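Local coordinates for ParB-C (Sulfolobus sp. NOB8H2, PDB 4RS7), which probably binds DNA through a histone-like fold as part of the archaeal machinery that segregates plasmid pNOB8, at residues A1-L6 / K25-V30. Residues are numbered along the deposited sequence; the frame is centred on the assembly and turned at random.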
loop_
_atom_site.group_PDB
_atom_site.type_symbol
_atom_site.label_atom_id
_atom_site.label_comp_id
_atom_site.label_asym_id
_atom_site.label_seq_id
_atom_site.Cartn_x
_atom_site.Cartn_y
_atom_site.Cartn_z
ATOM N N ALA A 1 18.339 18.923 2.522
ATOM C CA ALA A 1 17.855 18.476 1.220
ATOM C C ALA A 1 16.454 17.875 1.321
ATOM O O ALA A 1 15.898 17.399 0.331
ATOM C CB ALA A 1 18.824 17.470 0.612
ATOM N N ASP A 2 15.888 17.906 2.522
ATOM C CA ASP A 2 14.571 17.336 2.756
ATOM C C ASP A 2 13.502 17.956 1.862
ATOM O O ASP A 2 12.984 17.297 0.964
ATOM C CB ASP A 2 14.170 17.469 4.228
ATOM C CG ASP A 2 14.996 16.584 5.140
ATOM O OD1 ASP A 2 15.604 15.615 4.636
ATOM O OD2 ASP A 2 15.036 16.852 6.360
ATOM N N LEU A 3 13.178 19.222 2.111
ATOM C CA LEU A 3 12.069 19.870 1.416
ATOM C C LEU A 3 12.220 19.819 -0.099
ATOM O O LEU A 3 11.231 19.734 -0.826
ATOM C CB LEU A 3 11.886 21.312 1.893
ATOM C CG LEU A 3 11.491 21.452 3.362
ATOM C CD1 LEU A 3 11.176 22.897 3.696
ATOM C CD2 LEU A 3 10.295 20.562 3.673
ATOM N N GLU A 4 13.455 19.865 -0.581
ATOM C CA GLU A 4 13.678 19.802 -2.016
ATOM C C GLU A 4 13.269 18.441 -2.572
ATOM O O GLU A 4 12.705 18.353 -3.660
ATOM C CB GLU A 4 15.130 20.114 -2.365
ATOM C CG GLU A 4 15.262 20.953 -3.622
ATOM C CD GLU A 4 14.347 22.169 -3.600
ATOM O OE1 GLU A 4 14.306 22.865 -2.562
ATOM O OE2 GLU A 4 13.660 22.421 -4.614
ATOM N N SER A 5 13.559 17.381 -1.824
ATOM C CA SER A 5 13.168 16.038 -2.237
ATOM C C SER A 5 11.649 15.927 -2.242
ATOM O O SER A 5 11.058 15.414 -3.190
ATOM C CB SER A 5 13.772 14.985 -1.309
ATOM O OG SER A 5 15.178 14.917 -1.463
ATOM N N LEU A 6 11.029 16.428 -1.180
ATOM C CA LEU A 6 9.576 16.411 -1.058
ATOM C C LEU A 6 8.910 17.136 -2.226
ATOM O O LEU A 6 7.957 16.629 -2.821
ATOM C CB LEU A 6 9.147 17.047 0.264
ATOM C CG LEU A 6 7.635 17.172 0.462
ATOM C CD1 LEU A 6 7.005 15.792 0.626
ATOM C CD2 LEU A 6 7.315 18.058 1.655
ATOM N N LYS A 25 7.140 25.143 7.794
ATOM C CA LYS A 25 7.035 24.180 8.886
ATOM C C LYS A 25 5.966 23.146 8.563
ATOM O O LYS A 25 6.125 21.963 8.860
ATOM C CB LYS A 25 6.714 24.867 10.214
ATOM C CG LYS A 25 7.923 25.087 11.110
ATOM C CD LYS A 25 7.542 24.980 12.581
ATOM C CE LYS A 25 7.034 23.583 12.917
ATOM N NZ LYS A 25 6.632 23.445 14.347
ATOM N N ASP A 26 4.871 23.602 7.961
ATOM C CA ASP A 26 3.838 22.696 7.473
ATOM C C ASP A 26 4.455 21.660 6.539
ATOM O O ASP A 26 4.215 20.463 6.683
ATOM C CB ASP A 26 2.746 23.465 6.721
ATOM C CG ASP A 26 1.794 24.201 7.647
ATOM O OD1 ASP A 26 1.686 23.815 8.829
ATOM O OD2 ASP A 26 1.141 25.163 7.181
ATOM N N ALA A 27 5.244 22.132 5.578
ATOM C CA ALA A 27 5.877 21.253 4.600
ATOM C C ALA A 27 6.835 20.269 5.267
ATOM O O ALA A 27 7.007 19.142 4.794
ATOM C CB ALA A 27 6.605 22.072 3.538
ATOM N N GLU A 28 7.456 20.702 6.362
ATOM C CA GLU A 28 8.374 19.857 7.123
ATOM C C GLU A 28 7.643 18.666 7.733
ATOM O O GLU A 28 8.175 17.556 7.781
ATOM C CB GLU A 28 9.074 20.664 8.223
ATOM C CG GLU A 28 10.017 21.735 7.696
ATOM C CD GLU A 28 10.744 22.485 8.800
ATOM O OE1 GLU A 28 10.397 22.298 9.986
ATOM O OE2 GLU A 28 11.666 23.260 8.477
ATOM N N LYS A 29 6.425 18.910 8.203
ATOM C CA LYS A 29 5.573 17.852 8.732
ATOM C C LYS A 29 5.204 16.869 7.627
ATOM O O LYS A 29 5.258 15.656 7.819
ATOM C CB LYS A 29 4.300 18.447 9.335
ATOM C CG LYS A 29 4.529 19.309 10.569
ATOM C CD LYS A 29 3.320 20.196 10.840
ATOM C CE LYS A 29 3.355 20.786 12.240
ATOM N NZ LYS A 29 3.080 19.752 13.278
ATOM N N VAL A 30 4.828 17.406 6.469
ATOM C CA VAL A 30 4.454 16.592 5.315
ATOM C C VAL A 30 5.608 15.689 4.885
ATOM O O VAL A 30 5.401 14.526 4.544
ATOM C CB VAL A 30 4.015 17.475 4.131
ATOM C CG1 VAL A 30 3.755 16.632 2.890
ATOM C CG2 VAL A 30 2.780 18.288 4.505
#
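Leu-3 and Leu-6 bring the first turn of helix 2-9 against Ala-27, Glu-28 and Val-30 of helix 24-50, the two short axes passing 9.8 Å apart with 71° between their directions, and the nearest CA pair being Leu-3 and Glu-28, 6.8 Å apart. One methyl of each leucine reaches the Ala-27 peptide. CD2 of Leu-6 lies 3.3 Å from Ala-27 O, a close carbon-to-oxygen approach, whereas CD2 of Leu-3 stands 3.8 Å from the same oxygen and 4.0 Å from Ala-27 CB. The small Ala-27 side chain probably helps the methyls come this close to the backbone. Leu-3 points its CG anti to its own carbonyl carbon (chi1 -64°); its CD2 makes the closest contacts and alone reaches the Ala-27 backbone. The same methyl also meets the aliphatic start of Glu-28, with CD2 4.2 Å from Glu-28 CG and CD1 of Leu-3 hardly farther from that carbon. Leu-6 uses a different staggered position, CG anti to the backbone N (chi1 176°), and both of its methyls meet Val-30 CG1, CD2 and CD1 each at 4.0 Å. These two side chains cross at about a right angle, the two leucine methyls facing one valine methyl at equal distance. With 204 Å² buried over both sides, no hydrogen bond between the segments and methyl groups making every contact from the leucine side, the evidence is for van der Waals packing, most enclosed at Leu-6, Ala-27 and Val-30 and opening to solvent at Glu-28. Leu-6 also rests on Tyr-31 and Trp-34 farther along helix 24-50, and Leu-3 touches Glu-24 at its start. The contact thus seats the N-terminal helix across the start of the long central helix of this histone-like fold, next to the dimer interface, where Val-30 packs on Met-73 of the second subunit.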